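Low molecular weight protein-tyrosine-phosphatase YfkJ (Bacillus subtilis, PDB 4ETM) removes phosphate from phosphotyrosine-containing proteins as a low molecular weight protein tyrosine phosphatase and takes part in resistance to ethanol stress. Local coordinates at residues 20-25 / 53-58; 28-33 / 141-146; 101-106 / 126-131. All coordinates share one frame; numbering follows the deposited sequence.

Contact 1 (20-25 / 53-58); sequences SVLFVC and KADSAG. With K (potassium ion), chain E.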
# COMPACT_ATOMS: atom_id res chain seq x y z
N SER A 20 -14.11 18.28 -2.72
CA SER A 20 -13.23 18.10 -1.57
C SER A 20 -12.12 17.10 -1.87
O SER A 20 -12.35 16.07 -2.50
CB SER A 20 -14.02 17.66 -0.34
OG SER A 20 -14.84 16.55 -0.65
N VAL A 21 -10.93 17.43 -1.38
CA VAL A 21 -9.73 16.64 -1.59
C VAL A 21 -9.06 16.36 -0.24
O VAL A 21 -8.75 17.29 0.49
CB VAL A 21 -8.74 17.41 -2.50
CG1 VAL A 21 -7.49 16.59 -2.75
CG2 VAL A 21 -9.41 17.78 -3.82
N LEU A 22 -8.86 15.09 0.09
CA LEU A 22 -8.14 14.72 1.31
C LEU A 22 -6.78 14.13 0.96
O LEU A 22 -6.70 13.14 0.24
CB LEU A 22 -8.95 13.71 2.13
CG LEU A 22 -8.19 13.24 3.37
CD1 LEU A 22 -8.09 14.37 4.37
CD2 LEU A 22 -8.89 12.02 3.99
N PHE A 23 -5.72 14.78 1.43
CA PHE A 23 -4.36 14.28 1.26
C PHE A 23 -4.00 13.38 2.43
O PHE A 23 -4.27 13.72 3.57
CB PHE A 23 -3.35 15.41 1.13
CG PHE A 23 -3.54 16.24 -0.09
CD1 PHE A 23 -3.05 15.82 -1.32
CD2 PHE A 23 -4.23 17.44 -0.02
CE1 PHE A 23 -3.24 16.59 -2.45
CE2 PHE A 23 -4.42 18.23 -1.16
CZ PHE A 23 -3.93 17.79 -2.37
N VAL A 24 -3.42 12.22 2.15
CA VAL A 24 -3.16 11.26 3.21
C VAL A 24 -1.73 10.74 3.18
O VAL A 24 -1.24 10.28 2.13
CB VAL A 24 -4.14 10.06 3.15
CG1 VAL A 24 -3.84 9.05 4.26
CG2 VAL A 24 -5.59 10.52 3.26
N CYS A 25 -1.07 10.80 4.33
CA CYS A 25 0.24 10.18 4.48
C CYS A 25 0.24 9.33 5.75
O CYS A 25 -0.81 8.97 6.26
CB CYS A 25 1.34 11.24 4.50
SG CYS A 25 1.27 12.43 5.83
N LYS A 53 -12.02 22.46 -1.90
CA LYS A 53 -11.57 22.50 -0.52
C LYS A 53 -10.62 21.33 -0.26
O LYS A 53 -10.88 20.21 -0.69
CB LYS A 53 -12.76 22.43 0.43
CG LYS A 53 -12.39 22.77 1.86
CD LYS A 53 -13.59 22.74 2.79
CE LYS A 53 -13.19 23.07 4.22
NZ LYS A 53 -14.37 23.16 5.12
N ALA A 54 -9.53 21.58 0.46
CA ALA A 54 -8.58 20.51 0.77
C ALA A 54 -8.38 20.32 2.28
O ALA A 54 -8.58 21.26 3.06
CB ALA A 54 -7.24 20.75 0.08
N ASP A 55 -8.02 19.10 2.68
CA ASP A 55 -7.73 18.76 4.07
C ASP A 55 -6.65 17.68 4.01
O ASP A 55 -6.29 17.23 2.92
CB ASP A 55 -8.97 18.22 4.79
CG ASP A 55 -8.77 18.06 6.29
OD1 ASP A 55 -7.85 18.69 6.86
OD2 ASP A 55 -9.55 17.30 6.93
N SER A 56 -6.12 17.28 5.16
CA SER A 56 -5.20 16.14 5.16
C SER A 56 -5.48 15.23 6.35
O SER A 56 -6.30 15.56 7.17
CB SER A 56 -3.72 16.57 5.09
OG SER A 56 -3.35 17.49 6.09
N ALA A 57 -4.84 14.09 6.42
CA ALA A 57 -5.02 13.19 7.57
C ALA A 57 -3.99 12.09 7.45
O ALA A 57 -3.45 11.84 6.37
CB ALA A 57 -6.43 12.59 7.61
N GLY A 58 -3.74 11.39 8.55
CA GLY A 58 -2.71 10.37 8.55
C GLY A 58 -3.23 8.98 8.83
O GLY A 58 -4.25 8.81 9.49
K K E . -4.81 17.64 9.30
O HOH W 1 -1.78 18.86 9.00
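Lys-53 lies beside Ser-20 at the start of a parallel pairing between strands 20-25 and 53-58, whose short axes approach to 4.4 Å with their directions 25° apart. Its carbonyl O takes the N-H of Val-21 at 2.9 Å, while its extended side chain leads away from the partner strand. Ala-54 comes next, with CB at the rim of the Phe-23 ring, 4.0 Å from Phe-23 CE2 and near the ring plane; Val-21 CG1, from the same strand as the ring, lies over one face of it, toward its rim. Asp-55 is held through both its backbone N and its O: the N donates to Val-21 O, and the O receives a nearly straight bond from Phe-23 N (174° at the hydrogen), although this donor is tilted from the carbonyl plane. The carboxylate of Asp-55 turns to Arg-89 in a salt bridge. On the face shared by Asp-55 and Ala-57, Leu-22 reaches over the neighbouring backbone. With CG anti to the backbone N (chi1 177°), its CD1 is pressed to 3.5 Å from Ser-56 CA, a tight fit, and also meets Ala-57 CB at 4.1 Å. Ser-56 O is a long ligand of the potassium ion, 3.3 Å away, and its OG bonds to Glu-36. Ala-57 continues the ladder, its N donating to Phe-23 O and its O accepting the longer bond from Cys-25 N (3.3 Å). Gly-58 then pairs with Cys-25, the catalytic nucleophile, where strand 20-25 runs into the phosphate-binding loop. The two strands bracket helix 31-45 in a beta-alpha-beta crossover: Phe-23 packs edge-to-face on Phe-39 of that helix, Val-21 and Phe-23 also touch helix 149-170, and strand 101-104 pairs with the other edge of strand 20-25.

Contact 2 (28-33 / 141-146); sequences NICRSP and PDPYYT. With K (potassium ion), chain E; PO4 (phosphate ion), chain C.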
# COMPACT_ATOMS: atom_id res chain seq x y z
N ASN A 28 0.83 12.38 9.02
CA ASN A 28 0.14 13.65 8.85
C ASN A 28 0.86 14.81 9.55
O ASN A 28 0.27 15.70 10.14
CB ASN A 28 -1.33 13.49 9.21
CG ASN A 28 -2.14 14.72 8.90
OD1 ASN A 28 -2.94 15.11 9.72
ND2 ASN A 28 -1.94 15.34 7.73
N ILE A 29 2.19 14.77 9.46
CA ILE A 29 3.01 15.90 9.89
C ILE A 29 4.01 16.39 8.83
O ILE A 29 4.42 17.54 8.85
CB ILE A 29 3.77 15.63 11.22
CG1 ILE A 29 4.56 14.32 11.16
CG2 ILE A 29 2.80 15.66 12.38
CD1 ILE A 29 5.66 14.23 12.21
N CYS A 30 4.41 15.51 7.92
CA CYS A 30 5.36 15.93 6.89
C CYS A 30 4.73 16.15 5.50
O CYS A 30 4.56 17.29 5.05
CB CYS A 30 6.53 14.95 6.79
SG CYS A 30 7.50 14.74 8.31
N ARG A 31 4.33 15.06 4.85
CA ARG A 31 3.91 15.11 3.45
C ARG A 31 2.51 15.67 3.19
O ARG A 31 2.38 16.64 2.43
CB ARG A 31 4.04 13.73 2.79
CG ARG A 31 5.49 13.28 2.63
CD ARG A 31 5.57 11.80 2.33
NE ARG A 31 5.15 11.02 3.49
CZ ARG A 31 4.93 9.71 3.46
NH1 ARG A 31 5.09 9.03 2.33
NH2 ARG A 31 4.54 9.10 4.57
N SER A 32 1.49 15.06 3.79
CA SER A 32 0.12 15.50 3.52
C SER A 32 -0.15 16.96 3.95
O SER A 32 -0.86 17.66 3.25
CB SER A 32 -0.95 14.52 4.00
OG SER A 32 -0.90 14.33 5.40
N PRO A 33 0.41 17.41 5.09
CA PRO A 33 0.18 18.83 5.36
C PRO A 33 0.83 19.71 4.30
O PRO A 33 0.26 20.73 3.92
CB PRO A 33 0.83 19.04 6.74
CG PRO A 33 0.79 17.68 7.37
CD PRO A 33 1.07 16.75 6.24
N PRO A 141 8.65 9.98 -1.00
CA PRO A 141 9.38 9.45 0.16
C PRO A 141 9.02 10.14 1.46
O PRO A 141 8.68 11.33 1.47
CB PRO A 141 10.85 9.70 -0.20
CG PRO A 141 10.86 10.00 -1.64
CD PRO A 141 9.55 10.62 -1.97
N ASP A 142 9.09 9.40 2.56
CA ASP A 142 8.73 9.94 3.87
C ASP A 142 9.95 10.59 4.49
O ASP A 142 10.87 9.90 4.89
CB ASP A 142 8.24 8.80 4.76
CG ASP A 142 7.65 9.29 6.07
OD1 ASP A 142 7.75 10.49 6.36
OD2 ASP A 142 7.12 8.45 6.82
N PRO A 143 9.94 11.93 4.60
CA PRO A 143 11.09 12.68 5.12
C PRO A 143 11.22 12.56 6.64
O PRO A 143 12.27 12.91 7.18
CB PRO A 143 10.77 14.12 4.70
CG PRO A 143 9.31 14.17 4.72
CD PRO A 143 8.81 12.81 4.28
N TYR A 144 10.20 12.02 7.30
CA TYR A 144 10.33 11.70 8.72
C TYR A 144 11.46 10.70 8.85
O TYR A 144 12.22 10.74 9.81
CB TYR A 144 9.03 11.08 9.26
CG TYR A 144 9.00 10.86 10.76
CD1 TYR A 144 8.60 11.86 11.62
CD2 TYR A 144 9.38 9.64 11.30
CE1 TYR A 144 8.58 11.66 12.99
CE2 TYR A 144 9.37 9.42 12.66
CZ TYR A 144 8.96 10.44 13.50
OH TYR A 144 8.95 10.21 14.87
N TYR A 145 11.58 9.82 7.86
CA TYR A 145 12.63 8.80 7.85
C TYR A 145 13.84 9.20 7.00
O TYR A 145 14.97 8.98 7.42
CB TYR A 145 12.08 7.45 7.39
CG TYR A 145 10.99 6.90 8.29
CD1 TYR A 145 11.28 6.46 9.56
CD2 TYR A 145 9.65 6.84 7.87
CE1 TYR A 145 10.29 5.96 10.39
CE2 TYR A 145 8.66 6.35 8.69
CZ TYR A 145 8.99 5.91 9.95
OH TYR A 145 8.00 5.42 10.78
N THR A 146 13.62 9.77 5.82
CA THR A 146 14.74 10.07 4.93
C THR A 146 15.53 11.31 5.34
O THR A 146 16.72 11.39 5.06
CB THR A 146 14.29 10.30 3.47
OG1 THR A 146 13.54 11.52 3.39
CG2 THR A 146 13.45 9.15 2.97
K K E . -4.81 17.64 9.30
P PO4 C . 4.59 11.93 7.21
O1 PO4 C . 5.92 11.63 7.86
O2 PO4 C . 3.83 12.79 8.16
O3 PO4 C . 3.88 10.64 6.93
O4 PO4 C . 4.82 12.56 5.85
O HOH W 1 -1.78 18.86 9.00
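The phosphate-binding loop of the tyrosine phosphatase meets the loop of the general acid here, with Arg-31 and Asp-142 facing each other beside a bound phosphate. The guanidinium and carboxylate planes are only 13° apart and stacked, and Asp-142 CB sits over the centre of the guanidinium. Arg-31 NH2 is 3.5 Å from Asp-142 OD2, a salt bridge of charges alone, since the oxygen lies well out of the guanidinium plane. The guanidinium instead turns its edge to the phosphate: a bend at chi3 (-68°) brings Arg-31 NE to O4 at 2.8 Å and NH2 to O3 at 2.9 Å, both nearly straight. The backbone N-H groups of Ile-29 and Cys-30 bind O2, and that of Arg-31 binds O4. Asp-142 OD1 comes within 2.6 Å of phosphate O1; the residue is the N-cap of helix 143-146, and OD1 also accepts from Tyr-144 N. Apolar contacts close the rim, Cys-30 CB meeting Pro-143 CG at 3.6 Å and Ile-29 CD1 meeting Tyr-144 CD1 at 3.8 Å. Arg-31 NH1 forms a salt bridge with Asp-106 and a hydrogen bond with Val-140 O. Nucleophile Cys-25, Arg-31 and proton donor Asp-142 gathered about one anion form the active site typical of low molecular weight phosphatases.

Contact 3 (101-106 / 126-131); sequences YIIAMD and KRLLDY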
# COMPACT_ATOMS: atom_id res chain seq x y z
N TYR A 101 -12.02 13.16 -3.58
CA TYR A 101 -10.72 12.61 -3.95
C TYR A 101 -9.96 12.27 -2.68
O TYR A 101 -9.90 13.08 -1.77
CB TYR A 101 -9.89 13.63 -4.72
CG TYR A 101 -10.42 13.95 -6.09
CD1 TYR A 101 -9.92 13.31 -7.21
CD2 TYR A 101 -11.40 14.90 -6.26
CE1 TYR A 101 -10.42 13.59 -8.47
CE2 TYR A 101 -11.90 15.20 -7.52
CZ TYR A 101 -11.39 14.54 -8.62
OH TYR A 101 -11.87 14.83 -9.88
N ILE A 102 -9.39 11.08 -2.63
CA ILE A 102 -8.44 10.79 -1.57
C ILE A 102 -7.08 10.56 -2.20
O ILE A 102 -6.93 9.64 -3.01
CB ILE A 102 -8.90 9.61 -0.71
CG1 ILE A 102 -10.29 9.92 -0.12
CG2 ILE A 102 -7.85 9.30 0.34
CD1 ILE A 102 -10.79 8.91 0.87
N ILE A 103 -6.11 11.38 -1.83
CA ILE A 103 -4.83 11.43 -2.51
C ILE A 103 -3.73 11.01 -1.54
O ILE A 103 -3.35 11.77 -0.64
CB ILE A 103 -4.54 12.86 -3.04
CG1 ILE A 103 -5.66 13.34 -3.97
CG2 ILE A 103 -3.22 12.89 -3.77
CD1 ILE A 103 -5.99 12.38 -5.09
N ALA A 104 -3.25 9.77 -1.70
CA ALA A 104 -2.21 9.19 -0.83
C ALA A 104 -0.82 9.53 -1.29
O ALA A 104 -0.60 9.73 -2.47
CB ALA A 104 -2.37 7.70 -0.80
N MET A 105 0.14 9.56 -0.37
CA MET A 105 1.52 9.90 -0.74
C MET A 105 2.30 8.71 -1.30
O MET A 105 3.18 8.90 -2.14
CB MET A 105 2.26 10.52 0.45
CG MET A 105 1.62 11.82 0.91
SD MET A 105 1.75 13.07 -0.39
CE MET A 105 0.03 13.58 -0.51
N ASP A 106 1.98 7.51 -0.83
CA ASP A 106 2.65 6.30 -1.30
C ASP A 106 1.78 5.05 -1.28
O ASP A 106 0.61 5.08 -0.86
CB ASP A 106 3.97 6.07 -0.55
CG ASP A 106 3.78 5.77 0.92
OD1 ASP A 106 2.81 5.09 1.30
OD2 ASP A 106 4.63 6.18 1.73
N LYS A 126 -6.18 7.44 -4.93
CA LYS A 126 -5.04 7.35 -5.83
C LYS A 126 -3.80 7.98 -5.19
O LYS A 126 -3.93 8.75 -4.22
CB LYS A 126 -5.34 8.04 -7.16
CG LYS A 126 -6.47 7.39 -7.97
CD LYS A 126 -6.56 7.99 -9.36
CE LYS A 126 -7.50 7.21 -10.27
NZ LYS A 126 -8.91 7.21 -9.77
N ARG A 127 -2.61 7.63 -5.68
CA ARG A 127 -1.38 8.29 -5.23
C ARG A 127 -1.22 9.66 -5.91
O ARG A 127 -1.62 9.83 -7.07
CB ARG A 127 -0.14 7.44 -5.52
CG ARG A 127 0.01 6.23 -4.61
CD ARG A 127 1.28 5.45 -4.94
NE ARG A 127 1.29 4.97 -6.32
CZ ARG A 127 2.18 4.10 -6.79
NH1 ARG A 127 3.13 3.64 -5.98
NH2 ARG A 127 2.12 3.70 -8.05
N LEU A 128 -0.63 10.61 -5.20
CA LEU A 128 -0.35 11.94 -5.76
C LEU A 128 0.40 11.83 -7.08
O LEU A 128 0.02 12.45 -8.07
CB LEU A 128 0.45 12.79 -4.79
CG LEU A 128 0.77 14.21 -5.27
CD1 LEU A 128 -0.52 15.01 -5.50
CD2 LEU A 128 1.70 14.88 -4.27
N LEU A 129 1.47 11.03 -7.11
CA LEU A 129 2.28 10.95 -8.32
C LEU A 129 1.67 10.10 -9.45
O LEU A 129 2.25 10.02 -10.54
CB LEU A 129 3.71 10.51 -8.00
CG LEU A 129 4.45 11.44 -7.04
CD1 LEU A 129 5.84 10.89 -6.76
CD2 LEU A 129 4.50 12.85 -7.63
N ASP A 130 0.51 9.49 -9.20
CA ASP A 130 -0.27 8.83 -10.25
C ASP A 130 -0.73 9.91 -11.26
O ASP A 130 -0.94 9.63 -12.45
CB ASP A 130 -1.49 8.07 -9.68
CG ASP A 130 -1.10 6.81 -8.88
OD1 ASP A 130 0.07 6.37 -8.93
OD2 ASP A 130 -1.99 6.24 -8.20
N TYR A 131 -0.87 11.15 -10.78
CA TYR A 131 -1.31 12.24 -11.65
C TYR A 131 -0.19 12.87 -12.47
O TYR A 131 -0.45 13.61 -13.42
CB TYR A 131 -2.01 13.32 -10.83
CG TYR A 131 -3.31 12.84 -10.24
CD1 TYR A 131 -4.51 12.99 -10.94
CD2 TYR A 131 -3.34 12.19 -9.02
CE1 TYR A 131 -5.70 12.55 -10.40
CE2 TYR A 131 -4.52 11.74 -8.48
CZ TYR A 131 -5.69 11.92 -9.18
OH TYR A 131 -6.87 11.46 -8.63
O HOH W 2 2.69 9.51 -4.87
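Strands 101-104 and 126-127 are the parallel ends of a beta-alpha-beta unit that crosses over through helix 107-117; two backbone hydrogen bonds join them and a third follows from the 3-10 turn. Lys-126 N donates to Ile-102 O, Lys-126 O accepts from Ala-104 N, and Leu-128 N, already in the turn, reaches back to Ala-104 O. Between these bonds, Ile-103 CA and Arg-127 CA make C-H...O contacts to Lys-126 O and Ala-104 O.

The apolar contacts centre on Ile-103, which is buried and sends its two branches to different partners. CG2, anti to the backbone N, lies 3.6 Å from Leu-128 CA and also packs on the CB and CD1 of that leucine. Ile-103 CD1 meets Tyr-131 CE2 at 3.8 Å. The hydroxyl end of Tyr-131 continues toward Tyr-101: Tyr-131 OH comes to 3.8 Å from Tyr-101 CD1, at the edge of the Tyr-101 ring, while Leu-163 of helix 149-170 packs against both Ile-103 and Tyr-131. Farther along, Met-105 SD faces Leu-128 CD2 more loosely.

Polar side chains fix the turn. Asp-130 OD2 receives Arg-127 N from above the carboxylate plane at 2.9 Å, and its OD1 forms a salt bridge with Arg-127 NE at 3.2 Å. Asp-139 is a second acidic partner, at NH1, and the aliphatic part of the arginine lies along segment 101-106, with Arg-127 CD 3.7 Å from Asp-106 C. Asp-106 itself caps helix 107-117 through Asn-109 N. One water links the end of segment 101-106 to the 3-10 turn, donating to Met-105 O at 2.8 Å and accepting from Leu-129 N at 3.0 Å.

How the contacts relate
Contacts 1 and 3 belong to one parallel sheet, in which strands 19-25 and 101-104 are neighbours, joined by Leu-22 O with Ile-103 N and Val-24 N with Ile-103 O. Contact 1 is the more buried and runs as a regular ladder; contact 3, at the opposite edge of the sheet, is partly buried and soon turns to apolar side-chain packing, with a salt bridge inside 126-131. Contact 2 is also partly buried but has no direct hydrogen bond between its segments, which meet through charge, apolar contacts and the phosphate. Both sheet contacts reach this site at the ends of their strands: Cys-25 comes from contact 1, Asp-106 of contact 3 holds Arg-31, and contacts 1 and 2 share the potassium ion.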